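Transcriptional regulatory protein (Chlamydia trachomatis, PDB 3Q7R) probably activates transcription broadly, its own gene included, as an atypical response regulator of the OmpR/PhoB subfamily that binds a cis-acting DNA element of its own promoter. Local coordinates at residues S88-L91 / L92-F96; I107-S110 / A111-F115. All blocks are in the same frame, centred on the assembly; numbering follows the deposited sequence. Where two conformers were deposited one is given.

Interaction 1. Residues S88-L91 / L92-F96; sequences SVDL and LDRGF
L92 N and D93 N bond back to S88 O and V89 O, the latter pair 2.9 Å apart, continuing the helical pattern to the end of helix 85-93. R94 N still reaches D90 O, but the N-H...O angle falls to 140°. G95 then takes a positive phi and the chain turns away: F96 N lies 2.9 Å from L91 O, above the carbonyl plane, while G95 N bonds to L92 O. This Schellman motif ends the helix of the beta-alpha-beta unit that leads from strand 75-80 to strand 97-100 in the CheY-like receiver fold. Over the same turn, D90 and R94 form a salt bridge. With CG of D90 trans to its own N (chi1 178°), OD2 comes to 3.0 Å from R94 NH1, near the guanidinium edge; the carboxylate and guanidinium planes are 38° apart. The bend of R94 at chi3 turns the guanidinium back toward the carboxylate; CD also lies 3.2 Å from OD2, and NH2 bonds to I65 O. The L91 side chain crosses F96 at about a right angle, CD2 to CD2 4.1 Å. D93 runs alongside V89, its OD2 3.5 Å from V89 CG1 and its OD1 bonded to S110 OG of the second subunit.

Interaction 2. Residues I107-S110 / A111-F115; sequences ILKS and AISLF
Helix 105-118, the last helix of this CheY-like receiver domain, illustrates how one short run of helix can serve two neighbours, the body of its own fold and a second subunit. Residues I107-F115 keep a regular i to i+4 pattern: A111 N bonds to I107 O, I112 N to L108 O, and L114 N to S110 O, with the middle bond almost straight at 173°. One carbonyl can carry a double load. K109 O accepts S113 N at 3.1 Å and, in one of the two conformers of that serine, also S113 OG at 2.9 Å, the two donors approaching from opposite faces of the carbonyl plane. In this conformer the hydroxyl is turned back onto the preceding turn, a common way for serine to satisfy its hydroxyl within a helix; at chi1 -60° OG lies anti to the carbonyl carbon of S113, on the side facing that turn. The second conformer makes the OG bond less than certain.

Toward the interior, L108 and I112 pack against each other one turn apart, their side chains inclined to each other. Both also touch T28 of helix 22-31, and L108 meets V55 of strand 51-57. I112 CG1 lies 3.2 Å from L108 O, tucked against the carbonyl of the turn before. Another set of side chains meets the second subunit: I107 packs on its F83, S110 on its L92, and L114 on its W97. The apolar pair closes through the far end of the isoleucine, whose CD1 comes to 3.7 Å from L108 CG and 4.0 Å from L108 CD1.

Within one chain, interactions 1 and 2 do not touch: their centres are 19 Å apart and their nearest atoms about 7 Å apart, and interaction 1 comes wholly before interaction 2 in the sequence. Strand 97-100 comes between them in the chain. They are brought together by dimerisation, because each faces the second subunit. The pairing is reciprocal: as D93 of interaction 1 meets the partner's S110, S110 OG of interaction 2 makes the equivalent bond to OD1 of the partner's D93. Around this polar pair V89 packs on S110 and L92 on L114 of the second subunit. The interface thus pairs helix 85-93 of one chain with helix 105-118 of the other.

Interaction 1. Residues S88-L91 / L92-F96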
ATOM      1  N   SER A  88       0.273   5.483  11.129  1.00 12.94           N
ATOM      2  CA  SER A  88       0.447   5.365   9.667  1.00 13.51           C
ATOM      3  C   SER A  88       1.799   5.909   9.273  1.00 13.16           C
ATOM      4  O   SER A  88       2.531   5.254   8.541  1.00 13.28           O
ATOM      5  CB  SER A  88      -0.616   6.174   8.902  1.00 16.05           C
ATOM      6  OG  SER A  88      -1.919   5.573   9.119  1.00 20.03           O
ATOM      7  N   VAL A  89       2.159   7.101   9.790  1.00 12.31           N
ATOM      8  CA  VAL A  89       3.491   7.645   9.442  1.00 14.98           C
ATOM      9  C   VAL A  89       4.608   6.705   9.918  1.00 13.52           C
ATOM     10  O   VAL A  89       5.589   6.431   9.162  1.00 14.13           O
ATOM     11  CB  VAL A  89       3.686   9.048  10.085  1.00 17.73           C
ATOM     12  CG1 VAL A  89       5.165   9.482   9.993  1.00 15.65           C
ATOM     13  CG2 VAL A  89       2.738  10.084   9.423  1.00 16.41           C
ATOM     14  N   ASP A  90       4.477   6.176  11.133  1.00 13.72           N
ATOM     15  CA  ASP A  90       5.508   5.255  11.666  1.00 12.84           C
ATOM     16  C   ASP A  90       5.670   3.986  10.794  1.00 12.94           C
ATOM     17  O   ASP A  90       6.817   3.584  10.482  1.00 13.30           O
ATOM     18  CB  ASP A  90       5.167   4.880  13.122  1.00 11.68           C
ATOM     19  CG  ASP A  90       6.147   3.898  13.721  1.00 12.19           C
ATOM     20  OD1 ASP A  90       7.291   4.301  13.994  1.00 18.39           O
ATOM     21  OD2 ASP A  90       5.741   2.738  13.926  1.00 16.77           O
ATOM     22  N   LEU A  91       4.531   3.435  10.324  1.00 12.38           N
ATOM     23  CA  LEU A  91       4.608   2.246   9.448  1.00 12.33           C
ATOM     24  C   LEU A  91       5.342   2.580   8.167  1.00 10.70           C
ATOM     25  O   LEU A  91       6.270   1.849   7.749  1.00 12.49           O
ATOM     26  CB  LEU A  91       3.227   1.702   9.061  1.00 12.69           C
ATOM     27  CG  LEU A  91       2.570   0.860  10.164  1.00 14.64           C
ATOM     28  CD1 LEU A  91       1.101   0.601   9.766  1.00 14.95           C
ATOM     29  CD2 LEU A  91       3.317  -0.501  10.432  1.00 12.72           C
ATOM     30  N   LEU A  92       4.968   3.692   7.552  1.00 11.31           N
ATOM     31  CA  LEU A  92       5.549   4.035   6.254  1.00 11.93           C
ATOM     32  C   LEU A  92       7.063   4.306   6.411  1.00 13.30           C
ATOM     33  O   LEU A  92       7.892   3.896   5.581  1.00 12.62           O
ATOM     34  CB  LEU A  92       4.850   5.255   5.686  1.00 12.74           C
ATOM     35  CG  LEU A  92       3.360   5.005   5.335  1.00 11.67           C
ATOM     36  CD1 LEU A  92       2.648   6.386   5.152  1.00 16.15           C
ATOM     37  CD2 LEU A  92       3.198   4.130   4.048  1.00 13.77           C
ATOM     38  N   ASP A  93       7.402   5.002   7.487  1.00 13.01           N
ATOM     39  CA  ASP A  93       8.806   5.356   7.708  1.00 15.41           C
ATOM     40  C   ASP A  93       9.648   4.118   8.037  1.00 16.21           C
ATOM     41  O   ASP A  93      10.868   4.116   7.774  1.00 15.51           O
ATOM     42  CB  ASP A  93       8.937   6.366   8.857  1.00 14.32           C
ATOM     43  CG  ASP A  93       8.499   7.792   8.465  1.00 16.98           C
ATOM     44  OD1 ASP A  93       8.208   8.030   7.286  1.00 18.26           O
ATOM     45  OD2 ASP A  93       8.492   8.655   9.393  1.00 19.81           O
ATOM     46  N   ARG A  94       9.023   3.083   8.591  1.00 13.45           N
ATOM     47  CA  ARG A  94       9.698   1.828   8.865  1.00 11.61           C
ATOM     48  C   ARG A  94       9.753   0.902   7.640  1.00 14.94           C
ATOM     49  O   ARG A  94      10.307  -0.181   7.739  1.00 14.43           O
ATOM     50  CB  ARG A  94       9.013   1.090  10.047  1.00 12.65           C
ATOM     51  CG  ARG A  94       9.300   1.768  11.417  1.00 14.03           C
ATOM     52  CD  ARG A  94       8.187   1.378  12.459  1.00 21.24           C
ATOM     53  NE  ARG A  94       8.194  -0.036  12.663  1.00 23.10           N
ATOM     54  CZ  ARG A  94       7.200  -0.766  13.145  1.00 13.16           C
ATOM     55  NH1 ARG A  94       5.974  -0.268  13.490  1.00 14.76           N
ATOM     56  NH2 ARG A  94       7.414  -2.053  13.273  1.00 14.77           N
ATOM     57  N   GLY A  95       9.160   1.322   6.519  1.00 14.02           N
ATOM     58  CA  GLY A  95       9.197   0.544   5.285  1.00 12.09           C
ATOM     59  C   GLY A  95       8.009  -0.314   4.987  1.00 14.08           C
ATOM     60  O   GLY A  95       8.041  -1.102   4.022  1.00 14.80           O
ATOM     61  N   PHE A  96       6.921  -0.126   5.732  1.00 12.37           N
ATOM     62  CA  PHE A  96       5.744  -0.978   5.534  1.00 12.33           C
ATOM     63  C   PHE A  96       4.577  -0.212   4.881  1.00 13.32           C
ATOM     64  O   PHE A  96       4.039   0.741   5.473  1.00 15.83           O
ATOM     65  CB  PHE A  96       5.229  -1.445   6.896  1.00 14.67           C
ATOM     66  CG  PHE A  96       6.243  -2.251   7.667  1.00 11.14           C
ATOM     67  CD1 PHE A  96       6.557  -3.540   7.270  1.00 14.78           C
ATOM     68  CD2 PHE A  96       6.856  -1.728   8.811  1.00 12.98           C
ATOM     69  CE1 PHE A  96       7.501  -4.300   8.015  1.00 13.35           C
ATOM     70  CE2 PHE A  96       7.782  -2.500   9.536  1.00 14.93           C
ATOM     71  CZ  PHE A  96       8.113  -3.783   9.096  1.00 14.73           C
TER

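Interaction 2. Residues I107-S110 / A111-F115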
ATOM      1  N   ILE A 107     -10.607  -7.721  -1.506  1.00 20.39           N
ATOM      2  CA  ILE A 107      -9.567  -6.686  -1.440  1.00 18.16           C
ATOM      3  C   ILE A 107      -8.232  -7.320  -1.176  1.00 18.07           C
ATOM      4  O   ILE A 107      -7.245  -6.944  -1.797  1.00 21.04           O
ATOM      5  CB  ILE A 107      -9.907  -5.699  -0.370  1.00 18.77           C
ATOM      6  CG1 ILE A 107     -11.127  -4.896  -0.843  1.00 23.14           C
ATOM      7  CG2 ILE A 107      -8.698  -4.782  -0.045  1.00 19.43           C
ATOM      8  CD1 ILE A 107     -11.677  -3.939   0.180  1.00 28.19           C
ATOM      9  N   LEU A 108      -8.169  -8.232  -0.203  1.00 17.37           N
ATOM     10  CA  LEU A 108      -6.859  -8.783   0.140  1.00 17.46           C
ATOM     11  C   LEU A 108      -6.292  -9.583  -1.052  1.00 16.42           C
ATOM     12  O   LEU A 108      -5.083  -9.506  -1.353  1.00 18.02           O
ATOM     13  CB  LEU A 108      -6.957  -9.643   1.407  1.00 17.04           C
ATOM     14  CG  LEU A 108      -5.634 -10.256   1.834  1.00 17.10           C
ATOM     15  CD1 LEU A 108      -4.529  -9.167   2.152  1.00 17.80           C
ATOM     16  CD2 LEU A 108      -5.820 -11.137   3.061  1.00 21.47           C
ATOM     17  N   LYS A 109      -7.152 -10.349  -1.750  1.00 17.23           N
ATOM     18  CA  LYS A 109      -6.689 -11.056  -2.929  1.00 18.93           C
ATOM     19  C   LYS A 109      -6.102 -10.099  -3.963  1.00 18.44           C
ATOM     20  O   LYS A 109      -5.038 -10.366  -4.538  1.00 20.76           O
ATOM     21  CB  LYS A 109      -7.879 -11.820  -3.562  1.00 20.21           C
ATOM     22  CG  LYS A 109      -7.527 -12.564  -4.874  1.00 29.42           C
ATOM     23  CD  LYS A 109      -7.898 -11.721  -6.096  1.00 33.18           C
ATOM     24  CE  LYS A 109      -8.019 -12.576  -7.377  1.00 34.94           C
ATOM     25  NZ  LYS A 109      -8.110 -11.703  -8.581  1.00 41.13           N
ATOM     26  N   SER A 110      -6.781  -8.981  -4.203  1.00 17.74           N
ATOM     27  CA  SER A 110      -6.313  -8.025  -5.199  1.00 19.44           C
ATOM     28  C   SER A 110      -5.025  -7.348  -4.763  1.00 20.07           C
ATOM     29  O   SER A 110      -4.153  -7.064  -5.587  1.00 21.43           O
ATOM     30  CB  SER A 110      -7.401  -6.986  -5.535  1.00 19.75           C
ATOM     31  OG  SER A 110      -8.490  -7.621  -6.222  1.00 25.28           O
ATOM     32  N   ALA A 111      -4.924  -7.075  -3.464  1.00 17.63           N
ATOM     33  CA  ALA A 111      -3.751  -6.402  -2.951  1.00 16.30           C
ATOM     34  C   ALA A 111      -2.528  -7.307  -3.017  1.00 17.85           C
ATOM     35  O   ALA A 111      -1.446  -6.842  -3.341  1.00 18.62           O
ATOM     36  CB  ALA A 111      -3.994  -5.965  -1.498  1.00 16.92           C
ATOM     37  N   ILE A 112      -2.678  -8.560  -2.589  1.00 17.81           N
ATOM     38  CA  ILE A 112      -1.585  -9.522  -2.672  1.00 16.10           C
ATOM     39  C   ILE A 112      -1.131  -9.658  -4.120  1.00 17.65           C
ATOM     40  O   ILE A 112       0.066  -9.651  -4.425  1.00 21.65           O
ATOM     41  CB  ILE A 112      -2.085 -10.891  -2.130  1.00 17.05           C
ATOM     42  CG1 ILE A 112      -2.218 -10.846  -0.611  1.00 18.77           C
ATOM     43  CG2 ILE A 112      -1.183 -12.045  -2.596  1.00 21.46           C
ATOM     44  CD1 ILE A 112      -3.020 -12.092  -0.065  1.00 20.97           C
ATOM     45  N   SER A 113      -2.089  -9.739  -5.028  0.60 17.14           N
ATOM     46  CA  SER A 113      -1.763  -9.881  -6.454  0.60 19.84           C
ATOM     47  C   SER A 113      -1.023  -8.654  -7.003  0.60 23.65           C
ATOM     48  O   SER A 113      -0.067  -8.776  -7.784  0.60 22.58           O
ATOM     49  CB  SER A 113      -3.035 -10.169  -7.263  0.60 21.75           C
ATOM     50  OG  SER A 113      -3.647 -11.367  -6.816  0.60 23.19           O
ATOM     51  N   LEU A 114      -1.458  -7.465  -6.607  1.00 20.28           N
ATOM     52  CA  LEU A 114      -0.801  -6.239  -7.073  1.00 21.71           C
ATOM     53  C   LEU A 114       0.599  -6.149  -6.473  1.00 20.58           C
ATOM     54  O   LEU A 114       1.557  -5.828  -7.180  1.00 22.96           O
ATOM     55  CB  LEU A 114      -1.603  -4.995  -6.694  1.00 21.20           C
ATOM     56  CG  LEU A 114      -0.948  -3.651  -7.046  1.00 23.69           C
ATOM     57  CD1 LEU A 114      -0.649  -3.529  -8.550  1.00 23.61           C
ATOM     58  CD2 LEU A 114      -1.866  -2.504  -6.630  1.00 26.96           C
ATOM     59  N   PHE A 115       0.717  -6.401  -5.171  1.00 19.13           N
ATOM     60  CA  PHE A 115       2.003  -6.244  -4.508  1.00 16.52           C
ATOM     61  C   PHE A 115       3.053  -7.144  -5.140  1.00 25.53           C
ATOM     62  O   PHE A 115       4.177  -6.714  -5.446  1.00 24.69           O
ATOM     63  CB  PHE A 115       1.843  -6.573  -3.015  1.00 16.73           C
ATOM     64  CG  PHE A 115       3.000  -6.109  -2.169  1.00 19.25           C
ATOM     65  CD1 PHE A 115       2.814  -5.102  -1.246  1.00 25.00           C
ATOM     66  CD2 PHE A 115       4.259  -6.664  -2.314  1.00 20.44           C
ATOM     67  CE1 PHE A 115       3.889  -4.644  -0.456  1.00 29.27           C
ATOM     68  CE2 PHE A 115       5.329  -6.195  -1.545  1.00 21.02           C
ATOM     69  CZ  PHE A 115       5.147  -5.193  -0.636  1.00 24.69           C
TER